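Local coordinates for protein B-agarase (Agarivorans gilvus, PDB 5Z6P) that probably hydrolyses the beta-1,4 linkages of agarose, as a beta-agarase of glycoside hydrolase family 50, at residues Q461-L472 / G523-R531; F505-G513 / L591-V602. All blocks are in the same frame, centred on the assembly; numbering follows the deposited sequence.

Contact 1: residues Q461-L472 / G523-R531; sequences QVSSGDDFWAAL and GIAIHTLGR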
# COMPACT_ATOMS: atom_id res chain seq x y z
N GLN A 461 7.97 12.92 21.06
CA GLN A 461 7.96 12.56 19.66
C GLN A 461 8.99 13.34 18.88
O GLN A 461 9.42 14.41 19.31
CB GLN A 461 6.58 12.80 19.04
CG GLN A 461 5.53 11.82 19.48
CD GLN A 461 4.18 12.17 18.93
OE1 GLN A 461 3.77 13.32 18.97
NE2 GLN A 461 3.48 11.18 18.39
N VAL A 462 9.36 12.81 17.72
CA VAL A 462 10.15 13.56 16.77
C VAL A 462 9.41 13.59 15.45
O VAL A 462 8.55 12.75 15.21
CB VAL A 462 11.55 12.96 16.57
CG1 VAL A 462 12.36 13.03 17.84
CG2 VAL A 462 11.41 11.55 16.16
N SER A 463 9.76 14.55 14.60
CA SER A 463 9.08 14.75 13.33
C SER A 463 10.02 15.23 12.23
O SER A 463 11.22 15.38 12.45
CB SER A 463 7.95 15.76 13.50
OG SER A 463 7.28 16.00 12.28
N SER A 464 9.45 15.49 11.06
CA SER A 464 10.19 16.15 9.98
C SER A 464 9.75 17.58 9.77
O SER A 464 10.33 18.30 8.96
CB SER A 464 10.03 15.38 8.68
OG SER A 464 10.79 14.20 8.74
N GLY A 465 8.72 18.00 10.51
CA GLY A 465 8.20 19.34 10.40
C GLY A 465 7.48 19.74 11.66
O GLY A 465 7.21 18.89 12.52
N ASP A 466 7.17 21.02 11.80
CA ASP A 466 6.44 21.49 12.97
C ASP A 466 5.06 20.82 13.03
O ASP A 466 4.45 20.71 14.10
CB ASP A 466 6.34 23.01 12.95
CG ASP A 466 7.72 23.67 13.01
OD1 ASP A 466 8.68 22.98 13.46
OD2 ASP A 466 7.87 24.85 12.60
N ASP A 467 4.61 20.35 11.86
CA ASP A 467 3.46 19.49 11.63
C ASP A 467 3.15 18.56 12.80
O ASP A 467 2.15 18.73 13.50
CB ASP A 467 3.74 18.61 10.41
CG ASP A 467 4.74 19.26 9.42
OD1 ASP A 467 4.93 20.53 9.47
OD2 ASP A 467 5.38 18.47 8.65
N PHE A 468 4.05 17.58 12.99
CA PHE A 468 3.87 16.40 13.86
C PHE A 468 2.67 15.58 13.40
O PHE A 468 2.08 14.82 14.17
CB PHE A 468 3.73 16.78 15.34
CG PHE A 468 5.04 17.00 16.03
CD1 PHE A 468 5.70 18.22 15.93
CD2 PHE A 468 5.61 15.99 16.78
CE1 PHE A 468 6.93 18.41 16.55
CE2 PHE A 468 6.82 16.18 17.40
CZ PHE A 468 7.48 17.38 17.29
N TRP A 469 2.35 15.74 12.12
CA TRP A 469 1.25 15.01 11.50
C TRP A 469 1.50 13.49 11.48
O TRP A 469 0.62 12.70 11.82
CB TRP A 469 1.02 15.53 10.08
CG TRP A 469 0.33 14.56 9.18
CD1 TRP A 469 -0.96 14.11 9.29
CD2 TRP A 469 0.87 13.94 8.00
NE1 TRP A 469 -1.25 13.24 8.26
CE2 TRP A 469 -0.14 13.12 7.46
CE3 TRP A 469 2.11 14.00 7.36
CZ2 TRP A 469 0.05 12.36 6.31
CZ3 TRP A 469 2.30 13.24 6.22
CH2 TRP A 469 1.27 12.43 5.71
N ALA A 470 2.70 13.11 11.07
CA ALA A 470 3.13 11.72 11.13
C ALA A 470 4.41 11.63 11.96
O ALA A 470 5.46 11.27 11.45
CB ALA A 470 3.34 11.16 9.74
N ALA A 471 4.30 11.99 13.23
CA ALA A 471 5.44 12.00 14.12
C ALA A 471 5.81 10.59 14.56
O ALA A 471 4.98 9.68 14.57
CB ALA A 471 5.14 12.86 15.32
N LEU A 472 7.08 10.40 14.92
CA LEU A 472 7.59 9.11 15.36
C LEU A 472 7.88 9.18 16.86
O LEU A 472 8.06 10.26 17.40
CB LEU A 472 8.86 8.73 14.59
CG LEU A 472 8.74 8.41 13.10
CD1 LEU A 472 8.74 9.64 12.25
CD2 LEU A 472 9.86 7.49 12.67
N GLY A 523 14.91 14.57 7.00
CA GLY A 523 13.95 15.41 7.70
C GLY A 523 13.89 15.28 9.22
O GLY A 523 13.78 16.27 9.93
N ILE A 524 13.96 14.05 9.72
CA ILE A 524 13.93 13.82 11.16
C ILE A 524 15.18 14.39 11.84
O ILE A 524 15.10 14.96 12.92
CB ILE A 524 13.79 12.30 11.49
CG1 ILE A 524 12.42 11.77 11.07
CG2 ILE A 524 14.00 12.05 12.97
CD1 ILE A 524 12.36 10.24 11.01
N ALA A 525 16.33 14.25 11.19
CA ALA A 525 17.56 14.82 11.72
C ALA A 525 17.47 16.34 11.72
O ALA A 525 17.74 16.98 12.74
CB ALA A 525 18.74 14.35 10.91
N ILE A 526 17.07 16.91 10.60
CA ILE A 526 17.04 18.35 10.41
C ILE A 526 16.06 19.05 11.35
O ILE A 526 16.42 20.03 12.00
CB ILE A 526 16.71 18.69 8.94
CG1 ILE A 526 17.81 18.11 8.04
CG2 ILE A 526 16.56 20.21 8.75
CD1 ILE A 526 17.55 18.21 6.56
N HIS A 527 14.83 18.56 11.42
CA HIS A 527 13.82 19.15 12.29
C HIS A 527 14.20 19.05 13.77
O HIS A 527 14.10 20.02 14.51
CB HIS A 527 12.45 18.50 12.09
CG HIS A 527 11.36 19.14 12.88
ND1 HIS A 527 10.95 18.68 14.11
CD2 HIS A 527 10.61 20.24 12.62
CE1 HIS A 527 9.98 19.46 14.57
NE2 HIS A 527 9.76 20.41 13.68
N THR A 528 14.64 17.88 14.18
CA THR A 528 15.03 17.65 15.57
C THR A 528 16.20 18.55 16.00
O THR A 528 16.17 19.09 17.10
CB THR A 528 15.36 16.17 15.80
OG1 THR A 528 14.19 15.38 15.56
CG2 THR A 528 15.81 15.94 17.21
N LEU A 529 17.19 18.73 15.14
CA LEU A 529 18.27 19.68 15.40
C LEU A 529 17.73 21.10 15.65
O LEU A 529 18.31 21.89 16.41
CB LEU A 529 19.27 19.71 14.24
CG LEU A 529 20.29 18.57 14.18
CD1 LEU A 529 21.09 18.59 12.88
CD2 LEU A 529 21.20 18.65 15.40
N GLY A 530 16.60 21.42 15.03
CA GLY A 530 15.97 22.70 15.22
C GLY A 530 15.34 22.85 16.59
O GLY A 530 15.08 23.96 17.01
N ARG A 531 15.09 21.74 17.29
CA ARG A 531 14.43 21.77 18.58
C ARG A 531 15.38 21.97 19.77
O ARG A 531 16.59 21.78 19.66
CB ARG A 531 13.62 20.49 18.77
CG ARG A 531 12.49 20.35 17.75
CD ARG A 531 11.78 19.04 17.87
NE ARG A 531 11.18 18.84 19.19
CZ ARG A 531 10.63 17.69 19.56
NH1 ARG A 531 10.62 16.67 18.71
NH2 ARG A 531 10.09 17.55 20.76
O HOH W 1 7.72 15.63 21.98
O HOH W 2 11.77 16.62 15.70
O HOH W 3 12.79 19.10 8.51
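The imidazole of His527 overlaps the Gly465 peptide, whose carbonyl oxygen sits over one ring face, near the ring's margin; the angle at His527 NE2, 3.2 Å from Gly465 O, is too poor for a hydrogen bond. That N-H is given instead to the carboxylate of the next residue, His527 NE2 to Asp466 OD1 at 2.8 Å, on the anti side of the oxygen and bent at 147°. CG of His527 stands opposite its backbone N, which carries the ring out from the helix and across the loop. At another point of the ring's edge, and in its plane, His527 ND1 is 2.7 Å from water 2, which also accepts from Ser463 N and Arg531 NH1 and donates to Thr528 OG1, tying both segments together around one site.

Segment 461-472 is a beta-hairpin with a long loop: Val462 and Leu472 form a hydrogen-bonded antiparallel pair. It belongs to the excursion that follows strand 449-453 of what is probably, as in clan GH-A relatives, a (beta/alpha)8 barrel, and helix 523-530 to the excursion after strand 501-506.

Arg531 closes the helix end of the contact. Its NH1 meets Gln461 O at 2.6 Å and 175°, the oxygen lying in the guanidinium plane and the nitrogen in the carbonyl plane. Phe468 CZ rests over one guanidinium face, 3.5 Å from Arg531 NH1; the phenyl ring presents its edge, its plane 77° from that of the guanidinium. Ser463 CB lies over the centre of one face of the same ring. An apolar patch lies around Ile524, which splits its branches: CG2 is 4.1 Å from Val462 CG2 and CD1 3.9 Å from Leu472 CD1. On the same residue the CA-H is aimed almost straight at Ser463 O.

Contact 2: residues F505-G513 / L591-V602; sequences FIDNEKSWG and LEAFASEYFRVV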
# COMPACT_ATOMS: atom_id res chain seq x y z
N PHE A 505 4.97 -8.43 14.10
CA PHE A 505 5.25 -7.11 13.53
C PHE A 505 4.93 -6.08 14.59
O PHE A 505 3.91 -6.19 15.26
CB PHE A 505 4.40 -6.80 12.28
CG PHE A 505 4.63 -7.71 11.12
CD1 PHE A 505 5.72 -7.55 10.29
CD2 PHE A 505 3.70 -8.69 10.80
CE1 PHE A 505 5.91 -8.38 9.20
CE2 PHE A 505 3.90 -9.52 9.71
CZ PHE A 505 5.01 -9.36 8.92
N ILE A 506 5.77 -5.07 14.73
CA ILE A 506 5.44 -3.95 15.59
C ILE A 506 5.41 -2.68 14.77
O ILE A 506 6.37 -2.36 14.08
CB ILE A 506 6.43 -3.77 16.76
CG1 ILE A 506 6.39 -4.97 17.70
CG2 ILE A 506 6.10 -2.49 17.54
CD1 ILE A 506 5.07 -5.16 18.42
N ASP A 507 4.29 -1.96 14.85
CA ASP A 507 4.09 -0.72 14.12
C ASP A 507 4.07 -0.99 12.61
O ASP A 507 4.17 -2.13 12.19
CB ASP A 507 5.16 0.31 14.50
CG ASP A 507 5.00 0.82 15.93
OD1 ASP A 507 3.85 0.97 16.37
OD2 ASP A 507 6.01 1.04 16.61
N ASN A 508 3.97 0.07 11.83
CA ASN A 508 3.72 -0.05 10.40
C ASN A 508 3.94 1.28 9.68
O ASN A 508 3.40 2.30 10.09
CB ASN A 508 2.29 -0.57 10.15
CG ASN A 508 1.96 -0.73 8.67
OD1 ASN A 508 2.46 -1.63 8.00
ND2 ASN A 508 1.06 0.11 8.17
N GLU A 509 4.74 1.23 8.61
CA GLU A 509 4.98 2.34 7.71
C GLU A 509 5.18 3.70 8.38
O GLU A 509 4.43 4.66 8.12
CB GLU A 509 3.83 2.42 6.68
CG GLU A 509 3.73 1.19 5.74
CD GLU A 509 2.77 1.39 4.55
OE1 GLU A 509 1.98 2.35 4.58
OE2 GLU A 509 2.82 0.60 3.60
N LYS A 510 6.18 3.81 9.26
CA LYS A 510 6.49 5.12 9.83
C LYS A 510 7.19 6.01 8.79
O LYS A 510 7.79 5.51 7.83
CB LYS A 510 7.36 4.96 11.09
CG LYS A 510 6.67 4.27 12.24
CD LYS A 510 7.50 4.32 13.53
CE LYS A 510 6.80 3.57 14.67
NZ LYS A 510 5.44 4.11 14.99
N SER A 511 7.12 7.32 8.97
CA SER A 511 7.77 8.27 8.07
C SER A 511 9.27 8.46 8.39
O SER A 511 9.66 9.52 8.87
CB SER A 511 7.05 9.62 8.10
OG SER A 511 5.73 9.51 7.59
N TRP A 512 10.09 7.45 8.11
CA TRP A 512 11.50 7.46 8.55
C TRP A 512 12.35 8.44 7.75
O TRP A 512 13.48 8.75 8.14
CB TRP A 512 12.13 6.07 8.44
CG TRP A 512 11.59 5.03 9.36
CD1 TRP A 512 10.73 4.01 9.04
CD2 TRP A 512 11.88 4.90 10.75
NE1 TRP A 512 10.50 3.23 10.15
CE2 TRP A 512 11.17 3.77 11.21
CE3 TRP A 512 12.65 5.64 11.66
CZ2 TRP A 512 11.23 3.34 12.54
CZ3 TRP A 512 12.71 5.22 12.97
CH2 TRP A 512 12.01 4.08 13.40
N GLY A 513 11.82 8.88 6.62
CA GLY A 513 12.55 9.72 5.70
C GLY A 513 12.45 9.20 4.27
O GLY A 513 12.74 8.04 4.00
N LEU A 591 20.32 10.14 12.14
CA LEU A 591 19.14 9.35 11.78
C LEU A 591 19.32 7.88 12.19
O LEU A 591 18.45 7.29 12.84
CB LEU A 591 18.85 9.45 10.27
CG LEU A 591 17.66 8.69 9.69
CD1 LEU A 591 16.36 9.13 10.34
CD2 LEU A 591 17.60 8.88 8.17
N GLU A 592 20.47 7.32 11.86
CA GLU A 592 20.74 5.94 12.22
C GLU A 592 20.77 5.75 13.74
O GLU A 592 20.24 4.76 14.22
CB GLU A 592 22.06 5.43 11.61
CG GLU A 592 22.43 4.04 12.12
CD GLU A 592 23.47 3.34 11.28
OE1 GLU A 592 23.81 3.86 10.22
OE2 GLU A 592 23.93 2.25 11.67
N ALA A 593 21.38 6.67 14.48
CA ALA A 593 21.40 6.53 15.95
C ALA A 593 19.97 6.58 16.52
O ALA A 593 19.61 5.81 17.40
CB ALA A 593 22.26 7.62 16.61
N PHE A 594 19.17 7.51 16.02
CA PHE A 594 17.77 7.61 16.43
C PHE A 594 17.02 6.29 16.20
O PHE A 594 16.46 5.72 17.12
CB PHE A 594 17.08 8.76 15.69
CG PHE A 594 15.57 8.70 15.73
CD1 PHE A 594 14.88 8.92 16.91
CD2 PHE A 594 14.84 8.44 14.58
CE1 PHE A 594 13.49 8.88 16.94
CE2 PHE A 594 13.47 8.39 14.60
CZ PHE A 594 12.79 8.60 15.79
N ALA A 595 17.02 5.82 14.95
CA ALA A 595 16.31 4.61 14.60
C ALA A 595 16.85 3.40 15.36
O ALA A 595 16.08 2.56 15.79
CB ALA A 595 16.39 4.36 13.10
N SER A 596 18.17 3.32 15.55
CA SER A 596 18.74 2.15 16.24
C SER A 596 18.16 1.98 17.64
O SER A 596 17.90 0.86 18.08
CB SER A 596 20.27 2.25 16.32
OG SER A 596 20.85 2.22 15.04
N GLU A 597 17.94 3.09 18.34
CA GLU A 597 17.34 3.03 19.67
C GLU A 597 15.87 2.63 19.63
O GLU A 597 15.42 1.94 20.51
CB GLU A 597 17.49 4.36 20.40
CG GLU A 597 17.07 4.32 21.88
CD GLU A 597 18.03 3.53 22.78
OE1 GLU A 597 19.05 2.99 22.30
OE2 GLU A 597 17.77 3.44 23.99
N TYR A 598 15.11 3.08 18.63
CA TYR A 598 13.74 2.58 18.50
C TYR A 598 13.76 1.04 18.40
O TYR A 598 13.08 0.34 19.13
CB TYR A 598 13.03 3.19 17.28
CG TYR A 598 11.74 2.46 16.88
CD1 TYR A 598 10.52 2.80 17.45
CD2 TYR A 598 11.76 1.44 15.93
CE1 TYR A 598 9.33 2.12 17.09
CE2 TYR A 598 10.61 0.77 15.57
CZ TYR A 598 9.39 1.10 16.14
OH TYR A 598 8.27 0.40 15.75
N PHE A 599 14.58 0.52 17.49
CA PHE A 599 14.58 -0.91 17.26
C PHE A 599 15.14 -1.67 18.46
O PHE A 599 14.69 -2.77 18.74
CB PHE A 599 15.34 -1.25 15.97
CG PHE A 599 14.62 -0.81 14.71
CD1 PHE A 599 13.43 -1.42 14.33
CD2 PHE A 599 15.14 0.19 13.91
CE1 PHE A 599 12.76 -1.02 13.17
CE2 PHE A 599 14.47 0.61 12.76
CZ PHE A 599 13.27 -0.02 12.39
N ARG A 600 16.09 -1.06 19.17
CA ARG A 600 16.69 -1.69 20.36
C ARG A 600 15.66 -1.83 21.47
O ARG A 600 15.54 -2.89 22.09
CB ARG A 600 17.91 -0.88 20.88
CG ARG A 600 18.70 -1.56 22.03
CD ARG A 600 19.92 -0.72 22.56
NE ARG A 600 19.44 0.29 23.51
CZ ARG A 600 19.34 0.11 24.82
NH1 ARG A 600 19.72 -1.03 25.38
NH2 ARG A 600 18.86 1.08 25.58
N VAL A 601 14.90 -0.76 21.72
CA VAL A 601 13.94 -0.78 22.82
C VAL A 601 12.82 -1.78 22.53
O VAL A 601 12.48 -2.60 23.38
CB VAL A 601 13.35 0.62 23.10
CG1 VAL A 601 12.22 0.52 24.08
CG2 VAL A 601 14.44 1.58 23.64
N VAL A 602 12.28 -1.74 21.32
CA VAL A 602 11.23 -2.68 20.93
C VAL A 602 11.74 -4.12 21.02
O VAL A 602 11.08 -4.95 21.60
CB VAL A 602 10.69 -2.43 19.51
CG1 VAL A 602 9.71 -3.55 19.11
CG2 VAL A 602 10.02 -1.05 19.41
O HOH W 4 8.89 -2.11 14.86
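Trp512 drives its buried six-membered ring into the side chains of helix 581-609, and the evidence for tight packing is how closely three of them approach its CZ3 and CH2 atoms. Its edge is turned toward the face of Tyr598, an edge-to-face pair with planes at 70° and Trp512 CH2 3.7 Å from Tyr598 CD2. Trp512 CZ3 lies 3.6 Å from Phe594 CE2 and 3.8 Å from Ala595 CB, while the Phe599 ring is nearly parallel to the indole but displaced so that little of one ring lies over the other. CG of Tyr598 is placed opposite its backbone N (chi1 166°), and the ring then reaches past the indole to the strand end.

There the phenol donates to Asp507, Tyr598 OH to Asp507 OD2 at 2.5 Å, on the anti lone pair of a carboxylate only 30° from the ring plane. Lys510 NZ makes a long salt bridge to the same oxygen, Asp507 OD2, at 3.5 Å, and Asp507 OD1 accepts from Ile455 N, so both oxygens of this buried acid are held.

Strand 501-506, helix 581-609 and the parallel strand 614-615 follow one another as a beta-alpha-beta unit of the probable (beta/alpha)8 barrel, with a long excursion ahead of the helix; between strand and helix, Ile506 CG1 meets Val602 CG1 at 3.9 Å.

Water enters beside the phenol, where water 4 donates to both Ile506 O and Tyr598 OH. In contrast to the buried cluster, the helix's partly exposed side, turned from Trp512, is polar: Arg600 grips Glu597 through NE and NH2, one to each carboxylate oxygen, and Glu592 has salt-bridge partners in Arg631 and Lys635.

How the contacts relate
Contacts 1 and 2 have centres 14 Å apart and share one packed seam. Val462 CG2 of the hairpin lies 3.3 Å from Phe594 CZ of helix 581-609, and Leu472 CD2 is 3.5 Å from Trp512 CE3, so the hairpin adds to the surroundings of the aromatic cluster. Ile524 CD1 extends the seam from helix 523-530, 3.4 Å from Trp512 O. Along the chain one segment of each contact falls between the two of the other. In clan GH-A barrels the substrate cleft lies at the C-terminal strand ends; the turn after strand 501-506 therefore probably faces it, and Asn508-Glu509 there are consistent with the clan's Asn-Glu pair ending strand 4, whose glutamate is the acid/base in relatives.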